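Chitinase (Paenibacillus sp. FPU-7, PDB 5GZT) probably hydrolyses internal N-acetyl-beta-D-glucosaminide (1->4)-beta-linkages of chitin and chitodextrins at random, acting as a multidomain endochitinase with two family 18 glycoside hydrolase regions. Local coordinates at residues B[383-388]-B[426-431]; B[387-392]-B[433-438]; B[406-411]-B[417-422]; B[316-321]-B[393-398]. All coordinates share one frame; numbering follows the deposited sequence.

Interaction 1. Residues B[383-388]-B[426-431]; sequences ESREVF and KANFTA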
loop_
_atom_site.group_PDB
_atom_site.type_symbol
_atom_site.label_atom_id
_atom_site.label_comp_id
_atom_site.label_asym_id
_atom_site.label_seq_id
_atom_site.Cartn_x
_atom_site.Cartn_y
_atom_site.Cartn_z
ATOM N N GLU B 383 13.214 2.416 -30.827
ATOM C CA GLU B 383 14.308 1.476 -30.486
ATOM C C GLU B 383 14.834 1.790 -29.082
ATOM O O GLU B 383 15.183 0.861 -28.373
ATOM C CB GLU B 383 15.482 1.388 -31.515
ATOM C CG GLU B 383 15.961 2.685 -32.193
ATOM C CD GLU B 383 14.997 3.224 -33.263
ATOM O OE1 GLU B 383 14.090 2.474 -33.718
ATOM O OE2 GLU B 383 15.113 4.419 -33.633
ATOM N N SER B 384 14.919 3.068 -28.695
ATOM C CA SER B 384 15.375 3.401 -27.273
ATOM C C SER B 384 14.386 2.817 -26.281
ATOM O O SER B 384 14.737 2.031 -25.380
ATOM C CB SER B 384 15.549 4.895 -27.071
ATOM O OG SER B 384 14.380 5.592 -27.438
ATOM N N ARG B 385 13.115 3.060 -26.562
ATOM C CA ARG B 385 12.014 2.465 -25.778
ATOM C C ARG B 385 12.009 0.987 -25.727
ATOM O O ARG B 385 11.622 0.417 -24.702
ATOM C CB ARG B 385 10.675 2.973 -26.277
ATOM C CG ARG B 385 10.539 4.441 -25.968
ATOM C CD ARG B 385 9.112 4.903 -26.124
ATOM N NE ARG B 385 8.570 4.662 -27.467
ATOM C CZ ARG B 385 8.593 5.523 -28.481
ATOM N NH1 ARG B 385 9.186 6.717 -28.392
ATOM N NH2 ARG B 385 8.000 5.169 -29.616
ATOM N N GLU B 386 12.425 0.341 -26.822
ATOM C CA GLU B 386 12.521 -1.124 -26.847
ATOM C C GLU B 386 13.654 -1.634 -25.941
ATOM O O GLU B 386 13.517 -2.607 -25.254
ATOM C CB GLU B 386 12.698 -1.642 -28.304
ATOM C CG GLU B 386 12.862 -3.155 -28.473
ATOM C CD GLU B 386 11.581 -3.955 -28.291
ATOM O OE1 GLU B 386 10.470 -3.386 -28.396
ATOM O OE2 GLU B 386 11.671 -5.189 -28.088
ATOM N N VAL B 387 14.802 -0.997 -25.955
ATOM C CA VAL B 387 15.891 -1.480 -25.093
ATOM C C VAL B 387 15.438 -1.343 -23.591
ATOM O O VAL B 387 15.482 -2.312 -22.771
ATOM C CB VAL B 387 17.199 -0.662 -25.338
ATOM C CG1 VAL B 387 18.330 -1.204 -24.476
ATOM C CG2 VAL B 387 17.588 -0.619 -26.834
ATOM N N PHE B 388 14.969 -0.144 -23.273
ATOM C CA PHE B 388 14.493 0.170 -21.937
ATOM C C PHE B 388 13.506 -0.848 -21.413
ATOM O O PHE B 388 13.782 -1.572 -20.396
ATOM C CB PHE B 388 13.896 1.583 -21.878
ATOM C CG PHE B 388 13.500 1.973 -20.475
ATOM C CD1 PHE B 388 14.422 2.564 -19.614
ATOM C CD2 PHE B 388 12.229 1.649 -19.978
ATOM C CE1 PHE B 388 14.062 2.870 -18.302
ATOM C CE2 PHE B 388 11.877 1.963 -18.660
ATOM C CZ PHE B 388 12.803 2.570 -17.827
ATOM N N LYS B 426 6.251 14.230 -23.353
ATOM C CA LYS B 426 4.806 14.097 -23.229
ATOM C C LYS B 426 4.178 12.898 -24.004
ATOM O O LYS B 426 3.669 11.980 -23.379
ATOM C CB LYS B 426 4.167 15.434 -23.530
ATOM C CG LYS B 426 2.655 15.449 -23.356
ATOM C CD LYS B 426 2.079 16.861 -23.330
ATOM C CE LYS B 426 0.636 16.723 -22.901
ATOM N NZ LYS B 426 -0.063 18.015 -22.792
ATOM N N ALA B 427 4.295 12.836 -25.344
ATOM C CA ALA B 427 3.837 11.618 -26.105
ATOM C C ALA B 427 4.757 10.413 -25.873
ATOM O O ALA B 427 4.330 9.239 -25.863
ATOM C CB ALA B 427 3.747 11.933 -27.625
ATOM N N ASN B 428 6.034 10.683 -25.660
ATOM C CA ASN B 428 6.983 9.585 -25.481
ATOM C C ASN B 428 6.680 8.761 -24.248
ATOM O O ASN B 428 6.796 7.488 -24.265
ATOM C CB ASN B 428 8.444 10.133 -25.487
ATOM C CG ASN B 428 8.917 10.581 -26.917
ATOM O OD1 ASN B 428 8.206 10.360 -27.894
ATOM N ND2 ASN B 428 10.085 11.218 -27.024
ATOM N N PHE B 429 6.284 9.462 -23.163
ATOM C CA PHE B 429 5.919 8.765 -21.896
ATOM C C PHE B 429 4.737 7.830 -22.212
ATOM O O PHE B 429 4.679 6.623 -21.821
ATOM C CB PHE B 429 5.607 9.869 -20.819
ATOM C CG PHE B 429 5.333 9.353 -19.406
ATOM C CD1 PHE B 429 6.094 8.316 -18.832
ATOM C CD2 PHE B 429 4.350 9.968 -18.619
ATOM C CE1 PHE B 429 5.856 7.893 -17.519
ATOM C CE2 PHE B 429 4.126 9.547 -17.321
ATOM C CZ PHE B 429 4.857 8.495 -16.787
ATOM N N THR B 430 3.790 8.336 -22.978
ATOM C CA THR B 430 2.616 7.493 -23.345
ATOM C C THR B 430 3.005 6.199 -24.068
ATOM O O THR B 430 2.570 5.057 -23.731
ATOM C CB THR B 430 1.633 8.324 -24.212
ATOM O OG1 THR B 430 1.159 9.440 -23.442
ATOM C CG2 THR B 430 0.453 7.452 -24.678
ATOM N N ALA B 431 3.873 6.382 -25.054
ATOM C CA ALA B 431 4.379 5.239 -25.870
ATOM C C ALA B 431 5.178 4.252 -25.022
ATOM O O ALA B 431 4.984 3.030 -25.092
ATOM C CB ALA B 431 5.239 5.795 -27.004
#
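Across segments 383-388 and 426-431, on helices 382-398 and 425-447, the closest CA pair is Arg385 and Ala431, 8.1 Å apart, so side chains have to do the bridging. Arg385 does most of that work. Its CG stands beside the backbone N and anti to the carbonyl carbon (chi1 -68°), and the chain then bends at chi3 (-58°), which turns the flat guanidinium in front of the other helix. The methyl of Ala431 lies over one face of that group, toward its rim rather than its middle: CB is 3.5 Å from Arg385 NE and 3.7 Å from Arg385 CZ. The aliphatic part joins in, with Arg385 CD 3.9 Å from the carbonyl oxygen of Asn428. These are two neighbouring helices of the outer layer of a family 18 glycoside hydrolase TIM barrel, and here they meet at its surface. Asn428 comes at the guanidinium obliquely. The two side chains run roughly at right angles, their planes 38° apart, and Arg385 NH1 sits 3.8 Å from Asn428 OD1, a polar approach too long to count as a bond. NH1 is instead hydrogen-bonded to the carbonyl oxygen of Ala379, in the loop leading into helix 382-398, and Asn428 also packs on that residue. The bond to Ala379 O restrains the turn of the guanidinium, with the Ala431 methyl packed over one face. The next residue, Glu386, makes a salt bridge to Lys439 farther along helix 425-447, tying the same two helices.

Interaction 2. Residues B[387-392]-B[433-438]; sequences VFANSA and LKLLRE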
loop_
_atom_site.group_PDB
_atom_site.type_symbol
_atom_site.label_atom_id
_atom_site.label_comp_id
_atom_site.label_asym_id
_atom_site.label_seq_id
_atom_site.Cartn_x
_atom_site.Cartn_y
_atom_site.Cartn_z
ATOM N N VAL B 387 14.802 -0.997 -25.955
ATOM C CA VAL B 387 15.891 -1.480 -25.093
ATOM C C VAL B 387 15.438 -1.343 -23.591
ATOM O O VAL B 387 15.482 -2.312 -22.771
ATOM C CB VAL B 387 17.199 -0.662 -25.338
ATOM C CG1 VAL B 387 18.330 -1.204 -24.476
ATOM C CG2 VAL B 387 17.588 -0.619 -26.834
ATOM N N PHE B 388 14.969 -0.144 -23.273
ATOM C CA PHE B 388 14.493 0.170 -21.937
ATOM C C PHE B 388 13.506 -0.848 -21.413
ATOM O O PHE B 388 13.782 -1.572 -20.396
ATOM C CB PHE B 388 13.896 1.583 -21.878
ATOM C CG PHE B 388 13.500 1.973 -20.475
ATOM C CD1 PHE B 388 14.422 2.564 -19.614
ATOM C CD2 PHE B 388 12.229 1.649 -19.978
ATOM C CE1 PHE B 388 14.062 2.870 -18.302
ATOM C CE2 PHE B 388 11.877 1.963 -18.660
ATOM C CZ PHE B 388 12.803 2.570 -17.827
ATOM N N ALA B 389 12.385 -0.976 -22.133
ATOM C CA ALA B 389 11.314 -1.908 -21.721
ATOM C C ALA B 389 11.766 -3.313 -21.508
ATOM O O ALA B 389 11.361 -3.995 -20.531
ATOM C CB ALA B 389 10.181 -1.867 -22.706
ATOM N N ASN B 390 12.633 -3.773 -22.415
ATOM C CA ASN B 390 13.186 -5.133 -22.300
ATOM C C ASN B 390 14.057 -5.213 -21.060
ATOM O O ASN B 390 13.928 -6.140 -20.238
ATOM C CB ASN B 390 13.964 -5.525 -23.591
ATOM C CG ASN B 390 13.035 -5.869 -24.762
ATOM O OD1 ASN B 390 12.030 -6.562 -24.598
ATOM N ND2 ASN B 390 13.384 -5.391 -25.954
ATOM N N SER B 391 14.914 -4.213 -20.894
ATOM C CA SER B 391 15.706 -4.081 -19.648
ATOM C C SER B 391 14.872 -4.097 -18.344
ATOM O O SER B 391 15.189 -4.825 -17.336
ATOM C CB SER B 391 16.551 -2.817 -19.685
ATOM O OG SER B 391 17.544 -3.003 -18.701
ATOM N N ALA B 392 13.771 -3.354 -18.380
ATOM C CA ALA B 392 12.876 -3.294 -17.189
ATOM C C ALA B 392 12.326 -4.609 -16.863
ATOM O O ALA B 392 12.346 -5.041 -15.679
ATOM C CB ALA B 392 11.779 -2.308 -17.396
ATOM N N LEU B 433 4.898 3.718 -21.842
ATOM C CA LEU B 433 3.957 2.994 -20.967
ATOM C C LEU B 433 3.185 1.937 -21.737
ATOM O O LEU B 433 2.973 0.802 -21.266
ATOM C CB LEU B 433 3.014 3.997 -20.271
ATOM C CG LEU B 433 3.689 4.841 -19.169
ATOM C CD1 LEU B 433 2.750 5.945 -18.733
ATOM C CD2 LEU B 433 4.117 4.004 -17.986
ATOM N N LYS B 434 2.712 2.338 -22.901
ATOM C CA LYS B 434 2.057 1.371 -23.829
ATOM C C LYS B 434 2.904 0.117 -24.054
ATOM O O LYS B 434 2.477 -1.059 -23.831
ATOM C CB LYS B 434 1.830 2.107 -25.140
ATOM C CG LYS B 434 1.109 1.310 -26.213
ATOM C CD LYS B 434 0.803 2.249 -27.379
ATOM C CE LYS B 434 -0.057 1.582 -28.445
ATOM N NZ LYS B 434 0.626 0.383 -28.981
ATOM N N LEU B 435 4.150 0.368 -24.453
ATOM C CA LEU B 435 5.061 -0.718 -24.703
ATOM C C LEU B 435 5.182 -1.657 -23.531
ATOM O O LEU B 435 5.064 -2.877 -23.678
ATOM C CB LEU B 435 6.422 -0.189 -25.118
ATOM C CG LEU B 435 7.473 -1.236 -25.526
ATOM C CD1 LEU B 435 6.977 -2.228 -26.594
ATOM C CD2 LEU B 435 8.698 -0.472 -26.000
ATOM N N LEU B 436 5.367 -1.101 -22.337
ATOM C CA LEU B 436 5.644 -1.932 -21.155
ATOM C C LEU B 436 4.454 -2.782 -20.829
ATOM O O LEU B 436 4.550 -3.964 -20.360
ATOM C CB LEU B 436 5.966 -1.009 -19.932
ATOM C CG LEU B 436 7.343 -0.354 -19.925
ATOM C CD1 LEU B 436 7.316 0.897 -19.060
ATOM C CD2 LEU B 436 8.353 -1.360 -19.440
ATOM N N ARG B 437 3.308 -2.130 -20.941
ATOM C CA ARG B 437 2.052 -2.872 -20.725
ATOM C C ARG B 437 1.986 -4.062 -21.763
ATOM O O ARG B 437 1.735 -5.235 -21.400
ATOM C CB ARG B 437 0.864 -1.928 -20.908
ATOM C CG ARG B 437 -0.458 -2.329 -20.267
ATOM C CD ARG B 437 -0.511 -3.700 -19.657
ATOM N NE ARG B 437 -0.461 -3.704 -18.232
ATOM C CZ ARG B 437 -0.066 -4.712 -17.451
ATOM N NH1 ARG B 437 0.438 -5.845 -17.906
ATOM N NH2 ARG B 437 -0.114 -4.529 -16.138
ATOM N N GLU B 438 2.257 -3.747 -23.028
ATOM C CA GLU B 438 2.294 -4.819 -24.094
ATOM C C GLU B 438 3.217 -5.957 -23.682
ATOM O O GLU B 438 2.774 -7.144 -23.564
ATOM C CB GLU B 438 2.709 -4.217 -25.413
ATOM C CG GLU B 438 1.588 -3.359 -25.950
ATOM C CD GLU B 438 1.980 -2.439 -27.091
ATOM O OE1 GLU B 438 3.168 -2.343 -27.467
ATOM O OE2 GLU B 438 1.053 -1.773 -27.589
#
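Ala389 and Leu436 hold the centre of this contact, with one methyl set against another: Ala389 CB is 3.8 Å from Leu436 CD2. The same CD2 reaches on to Ala392, 4.1 Å from its CB, so a single leucine branch touches two alanines one turn apart. Leu435, the residue before Leu436 on the same helix, brings its CD2 within 3.9 Å of Ala389 CB, which thus meets a branch of each of two successive leucines. The pair is splayed by different first torsions. Leu435 carries its CG anti to the backbone N (chi1 -175°), whereas Leu436 carries it beside the N (chi1 -75°). With small residues on the facing side, the backbones come close; the CA atoms of Ala389 and Leu436 are 5.7 Å apart, and the segment axes pass at 9.7 Å with an angle of 42° between their directions. Farther out, Lys434 NZ bonds Glu438 OE2 on its syn lone pair at 2.6 Å, a salt bridge one turn long on helix 425-447 itself. Toward the interior, Leu436 also packs on Ile404 and Leu406 of strand 403-407, and Ala392 meets Ile404. Two neighbouring helices thus pack together and rest on the strand that links them in sequence, the layering expected of the outer helical shell around the beta-barrel in a TIM-barrel glycoside hydrolase.

Interaction 3. Residues B[406-411]-B[417-422]; sequences LDWEYP and GVIKSR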
loop_
_atom_site.group_PDB
_atom_site.type_symbol
_atom_site.label_atom_id
_atom_site.label_comp_id
_atom_site.label_asym_id
_atom_site.label_seq_id
_atom_site.Cartn_x
_atom_site.Cartn_y
_atom_site.Cartn_z
ATOM N N LEU B 406 7.121 3.458 -12.673
ATOM C CA LEU B 406 8.059 4.487 -13.113
ATOM C C LEU B 406 7.821 5.757 -12.376
ATOM O O LEU B 406 6.667 6.212 -12.307
ATOM C CB LEU B 406 7.897 4.825 -14.569
ATOM C CG LEU B 406 8.003 3.700 -15.646
ATOM C CD1 LEU B 406 8.074 4.382 -16.991
ATOM C CD2 LEU B 406 9.212 2.833 -15.395
ATOM N N ASP B 407 8.909 6.373 -11.902
ATOM C CA ASP B 407 8.896 7.684 -11.256
ATOM C C ASP B 407 9.782 8.606 -12.021
ATOM O O ASP B 407 10.950 8.910 -11.591
ATOM C CB ASP B 407 9.332 7.628 -9.740
ATOM C CG ASP B 407 8.477 6.694 -8.915
ATOM O OD1 ASP B 407 7.531 6.076 -9.520
ATOM O OD2 ASP B 407 8.733 6.549 -7.658
ATOM N N TRP B 408 9.255 9.116 -13.138
ATOM C CA TRP B 408 10.009 10.109 -13.881
ATOM C C TRP B 408 9.682 11.482 -13.403
ATOM O O TRP B 408 8.503 11.949 -13.423
ATOM C CB TRP B 408 9.728 9.904 -15.370
ATOM C CG TRP B 408 10.257 10.817 -16.461
ATOM C CD1 TRP B 408 10.930 11.998 -16.378
ATOM C CD2 TRP B 408 10.053 10.570 -17.860
ATOM N NE1 TRP B 408 11.150 12.500 -17.651
ATOM C CE2 TRP B 408 10.579 11.659 -18.562
ATOM C CE3 TRP B 408 9.434 9.515 -18.575
ATOM C CZ2 TRP B 408 10.567 11.728 -19.953
ATOM C CZ3 TRP B 408 9.378 9.612 -19.994
ATOM C CH2 TRP B 408 9.955 10.702 -20.643
ATOM N N GLU B 409 10.729 12.194 -13.009
ATOM C CA GLU B 409 10.571 13.444 -12.278
ATOM C C GLU B 409 11.296 14.562 -12.985
ATOM O O GLU B 409 12.372 14.938 -12.617
ATOM C CB GLU B 409 10.978 13.273 -10.780
ATOM C CG GLU B 409 10.318 12.053 -10.099
ATOM C CD GLU B 409 10.451 12.012 -8.565
ATOM O OE1 GLU B 409 10.823 13.029 -7.995
ATOM O OE2 GLU B 409 10.157 10.964 -7.941
ATOM N N TYR B 410 10.710 15.164 -14.011
ATOM C CA TYR B 410 9.390 14.877 -14.583
ATOM C C TYR B 410 9.438 15.187 -16.126
ATOM O O TYR B 410 10.188 16.075 -16.567
ATOM C CB TYR B 410 8.321 15.797 -13.957
ATOM C CG TYR B 410 8.307 15.870 -12.425
ATOM C CD1 TYR B 410 7.561 14.964 -11.666
ATOM C CD2 TYR B 410 9.041 16.851 -11.758
ATOM C CE1 TYR B 410 7.546 15.032 -10.272
ATOM C CE2 TYR B 410 9.030 16.940 -10.377
ATOM C CZ TYR B 410 8.276 16.028 -9.637
ATOM O OH TYR B 410 8.296 16.119 -8.266
ATOM N N PRO B 411 8.576 14.544 -16.914
ATOM C CA PRO B 411 8.426 14.884 -18.350
ATOM C C PRO B 411 8.391 16.379 -18.644
ATOM O O PRO B 411 7.777 17.138 -17.915
ATOM C CB PRO B 411 7.097 14.225 -18.725
ATOM C CG PRO B 411 7.054 13.061 -17.848
ATOM C CD PRO B 411 7.627 13.509 -16.519
ATOM N N GLY B 417 15.292 21.718 -15.071
ATOM C CA GLY B 417 16.749 21.582 -15.244
ATOM C C GLY B 417 17.486 20.531 -14.414
ATOM O O GLY B 417 18.660 20.234 -14.671
ATOM N N VAL B 418 16.784 19.913 -13.469
ATOM C CA VAL B 418 17.343 18.866 -12.623
ATOM C C VAL B 418 17.702 17.639 -13.450
ATOM O O VAL B 418 18.747 16.980 -13.216
ATOM C CB VAL B 418 16.342 18.485 -11.502
ATOM C CG1 VAL B 418 16.800 17.252 -10.725
ATOM C CG2 VAL B 418 16.108 19.681 -10.586
ATOM N N ILE B 419 16.807 17.322 -14.389
ATOM C CA ILE B 419 17.044 16.308 -15.373
ATOM C C ILE B 419 16.804 16.892 -16.761
ATOM O O ILE B 419 16.202 17.928 -16.934
ATOM C CB ILE B 419 16.177 15.048 -15.192
ATOM C CG1 ILE B 419 14.692 15.371 -15.464
ATOM C CG2 ILE B 419 16.386 14.471 -13.803
ATOM C CD1 ILE B 419 13.756 14.196 -15.515
ATOM N N LYS B 420 17.314 16.160 -17.727
ATOM C CA LYS B 420 17.156 16.447 -19.123
ATOM C C LYS B 420 15.719 16.182 -19.500
ATOM O O LYS B 420 15.134 15.152 -19.093
ATOM C CB LYS B 420 18.033 15.502 -19.945
ATOM C CG LYS B 420 18.125 15.955 -21.402
ATOM C CD LYS B 420 18.626 14.824 -22.277
ATOM C CE LYS B 420 18.969 15.372 -23.666
ATOM N NZ LYS B 420 19.928 14.439 -24.268
ATOM N N SER B 421 15.162 17.119 -20.249
ATOM C CA SER B 421 13.787 17.011 -20.753
ATOM C C SER B 421 13.588 17.705 -22.129
ATOM O O SER B 421 14.317 18.641 -22.488
ATOM C CB SER B 421 12.862 17.706 -19.766
ATOM O OG SER B 421 13.108 19.122 -19.725
ATOM N N ARG B 422 12.538 17.285 -22.827
ATOM C CA ARG B 422 12.160 17.827 -24.103
ATOM C C ARG B 422 10.634 17.821 -24.242
ATOM O O ARG B 422 9.958 16.983 -23.602
ATOM C CB ARG B 422 12.653 16.895 -25.189
ATOM C CG ARG B 422 14.069 16.356 -25.151
ATOM C CD ARG B 422 14.140 15.069 -25.986
ATOM N NE ARG B 422 15.496 14.758 -26.420
ATOM C CZ ARG B 422 16.318 13.868 -25.864
ATOM N NH1 ARG B 422 15.974 13.116 -24.806
ATOM N NH2 ARG B 422 17.530 13.720 -26.378
HETATM O O HOH W 1 12.449 14.383 -18.640
#
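Ile419 reaches across to Trp408, Glu409 and Tyr410 as its side chain runs out from the 417-422 loop. CB already points at the 406-411 segment. From it CG1 takes the crowded position between the backbone N and the carbonyl carbon (chi1 68°), coming 3.7 Å from Glu409 O. CD1, extended beyond it, goes deeper: 3.3 Å from Glu409 O and 3.5 Å from Tyr410 N, the two polar atoms of the peptide bond joining those residues, which is cis. That same methyl arrives at the rim of the Trp408 indole near the ring plane, 3.7 Å from Trp408 CD1, the two side chains crossing roughly at right angles. One indole face is covered by Pro411 CG, and the ring also stacks with Phe375. Beside the methyl, a water is modelled 2.5 Å from Trp408 NE1, a doubtfully short length, and appears to link it to Lys420 O, 2.8 Å from the water. Asp407 and Glu409 are the last two acidic positions of the sequence DGIDLDWE, which fits the DxxDxDxE signature of family 18 chitinases; in relatives its last glutamate is the acid of the reaction. Chemically, the contact is apolar in the main, a hydrocarbon tip set against a cis peptide and an aromatic edge, with any polar link between indole and loop left to the water.

Interaction 4. Residues B[316-321]-B[393-398]; sequences VVTIKE and LDFMNK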
loop_
_atom_site.group_PDB
_atom_site.type_symbol
_atom_site.label_atom_id
_atom_site.label_comp_id
_atom_site.label_asym_id
_atom_site.label_seq_id
_atom_site.Cartn_x
_atom_site.Cartn_y
_atom_site.Cartn_z
ATOM N N VAL B 316 17.984 -0.467 -17.464
ATOM C CA VAL B 316 17.649 -0.478 -16.075
ATOM C C VAL B 316 18.661 -1.276 -15.254
ATOM O O VAL B 316 18.762 -2.492 -15.418
ATOM C CB VAL B 316 16.238 -1.081 -15.840
ATOM C CG1 VAL B 316 15.899 -1.096 -14.335
ATOM C CG2 VAL B 316 15.178 -0.320 -16.643
ATOM N N VAL B 317 19.263 -0.591 -14.274
ATOM C CA VAL B 317 20.353 -1.099 -13.431
ATOM C C VAL B 317 20.103 -0.835 -11.959
ATOM O O VAL B 317 19.321 0.043 -11.617
ATOM C CB VAL B 317 21.656 -0.386 -13.782
ATOM C CG1 VAL B 317 22.149 -0.792 -15.200
ATOM C CG2 VAL B 317 21.520 1.133 -13.687
ATOM N N THR B 318 20.760 -1.560 -11.088
ATOM C CA THR B 318 20.685 -1.223 -9.685
ATOM C C THR B 318 21.281 0.196 -9.439
ATOM O O THR B 318 22.043 0.746 -10.272
ATOM C CB THR B 318 21.382 -2.268 -8.808
ATOM O OG1 THR B 318 22.719 -2.409 -9.237
ATOM C CG2 THR B 318 20.726 -3.568 -8.856
ATOM N N ILE B 319 20.878 0.847 -8.331
ATOM C CA ILE B 319 21.304 2.245 -8.060
ATOM C C ILE B 319 22.836 2.381 -7.884
ATOM O O ILE B 319 23.437 3.401 -8.231
ATOM C CB ILE B 319 20.541 2.841 -6.848
ATOM C CG1 ILE B 319 20.600 4.345 -6.830
ATOM C CG2 ILE B 319 20.994 2.218 -5.540
ATOM C CD1 ILE B 319 19.676 4.973 -5.743
ATOM N N LYS B 320 23.472 1.343 -7.382
ATOM C CA LYS B 320 24.965 1.338 -7.338
ATOM C C LYS B 320 25.648 1.551 -8.668
ATOM O O LYS B 320 26.789 2.006 -8.707
ATOM C CB LYS B 320 25.515 0.049 -6.695
ATOM C CG LYS B 320 25.378 -1.183 -7.575
ATOM C CD LYS B 320 25.525 -2.486 -6.793
ATOM C CE LYS B 320 26.937 -2.611 -6.237
ATOM N NZ LYS B 320 27.108 -3.505 -5.036
ATOM N N GLU B 321 24.930 1.302 -9.757
ATOM C CA GLU B 321 25.444 1.523 -11.106
ATOM C C GLU B 321 25.128 2.856 -11.680
ATOM O O GLU B 321 25.367 3.072 -12.858
ATOM C CB GLU B 321 24.901 0.431 -11.996
ATOM C CG GLU B 321 25.341 -0.952 -11.494
ATOM C CD GLU B 321 25.043 -2.087 -12.464
ATOM O OE1 GLU B 321 25.133 -1.868 -13.711
ATOM O OE2 GLU B 321 24.714 -3.195 -11.974
ATOM N N LEU B 393 11.877 -5.326 -17.911
ATOM C CA LEU B 393 11.377 -6.679 -17.679
ATOM C C LEU B 393 12.454 -7.620 -17.155
ATOM O O LEU B 393 12.220 -8.460 -16.250
ATOM C CB LEU B 393 10.605 -7.248 -18.906
ATOM C CG LEU B 393 9.086 -6.923 -18.899
ATOM C CD1 LEU B 393 8.805 -5.480 -19.355
ATOM C CD2 LEU B 393 8.281 -7.931 -19.719
ATOM N N ASP B 394 13.670 -7.481 -17.661
ATOM C CA ASP B 394 14.804 -8.289 -17.111
ATOM C C ASP B 394 15.003 -8.102 -15.605
ATOM O O ASP B 394 15.198 -9.114 -14.842
ATOM C CB ASP B 394 16.124 -7.953 -17.839
ATOM C CG ASP B 394 16.142 -8.464 -19.303
ATOM O OD1 ASP B 394 15.508 -9.511 -19.548
ATOM O OD2 ASP B 394 16.715 -7.789 -20.193
ATOM N N PHE B 395 14.968 -6.814 -15.202
ATOM C CA PHE B 395 15.118 -6.469 -13.770
ATOM C C PHE B 395 14.056 -7.154 -12.966
ATOM O O PHE B 395 14.385 -7.935 -11.994
ATOM C CB PHE B 395 15.074 -4.963 -13.579
ATOM C CG PHE B 395 15.650 -4.514 -12.264
ATOM C CD1 PHE B 395 14.935 -4.701 -11.075
ATOM C CD2 PHE B 395 16.909 -3.924 -12.209
ATOM C CE1 PHE B 395 15.476 -4.304 -9.855
ATOM C CE2 PHE B 395 17.417 -3.489 -10.997
ATOM C CZ PHE B 395 16.719 -3.719 -9.825
ATOM N N MET B 396 12.795 -6.949 -13.419
ATOM C CA MET B 396 11.609 -7.520 -12.766
ATOM C C MET B 396 11.742 -9.013 -12.598
ATOM O O MET B 396 11.551 -9.581 -11.483
ATOM C CB MET B 396 10.332 -7.159 -13.544
ATOM C CG MET B 396 9.023 -7.500 -12.842
ATOM S SD MET B 396 7.539 -7.345 -13.860
ATOM C CE MET B 396 7.557 -9.028 -14.469
ATOM N N ASN B 397 12.080 -9.663 -13.721
ATOM C CA ASN B 397 12.294 -11.129 -13.739
ATOM C C ASN B 397 13.489 -11.577 -12.980
ATOM O O ASN B 397 13.403 -12.612 -12.258
ATOM C CB ASN B 397 12.395 -11.644 -15.180
ATOM C CG ASN B 397 11.110 -11.449 -15.902
ATOM O OD1 ASN B 397 11.053 -10.927 -17.034
ATOM N ND2 ASN B 397 10.041 -11.805 -15.221
ATOM N N LYS B 398 14.605 -10.835 -13.107
ATOM C CA LYS B 398 15.839 -11.220 -12.375
ATOM C C LYS B 398 15.588 -11.326 -10.893
ATOM O O LYS B 398 15.964 -12.316 -10.273
ATOM C CB LYS B 398 16.971 -10.249 -12.648
ATOM C CG LYS B 398 18.250 -10.420 -11.791
ATOM C CD LYS B 398 19.415 -9.679 -12.459
ATOM C CE LYS B 398 20.698 -9.631 -11.644
ATOM N NZ LYS B 398 21.307 -10.960 -11.409
#
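Phe395 sends its ring out from helix 382-398 against residues 316-318 of strand 315-318, with Val316 CG1 3.7 Å from Phe395 CD2. The valine methyl comes in obliquely, and the two side chains cross at about a right angle. Next along the ring, CE2 meets backbone: Thr318 N and Val317 C are each 3.9 Å away, and this peptide group lies near the ring plane, at its edge. Thr318 adds its methyl, with CG2 3.9 Å from Phe395 CE2. Three successive residues are therefore felt by one ring: Val316 through its methyl, Val317 through its carbonyl carbon, since its side chain starts off away from the helix, and Thr318 through both its backbone N and its methyl. The ring gets there because its CG lies anti to the backbone N (chi1 -161°), reaching out from the helix toward the strand. The segment axes pass at 8.5 Å and diverge by 42°. Just past the contact the chain folds into a 3-10 turn, with Glu321 N bonded to Thr318 O at 3.0 Å. A polar tie lies alongside, one turn earlier on the helix, where Ser391 OG accepts the backbone N-H of Val316. Strand 315-318 is the antiparallel partner of barrel strand 303-312, and helix 382-398 lies against this hairpin extension: Val316 also packs on Phe388 and Ala392 of that helix, while Phe395 meets Leu348 of helix 344-352 and Tyr399 in the loop leading to strand 403-407.

Helix 382-398 is the common thread: interactions 1 and 2 line it against helix 425-447, their centres 8 Å apart, while interaction 4, centred 13 Å from interaction 2, joins it to strand 315-318. Leu435 CD2 carries the first contact into the second, 3.3 Å from Arg385 O. Interaction 3 lies at strand 403-407, which carries the probable catalytic motif; Leu406 CD1 is 4.1 Å from Leu436 CD1, and Phe429 CD1 3.6 Å from Trp408 CE3, so helix 425-447 backs that strand. Interactions 3 and 4 do not touch, their nearest atoms about 7 Å apart. All four belong to the first family 18 region; the sodium ion is bound by residues of the N-terminal region, outside all four contacts.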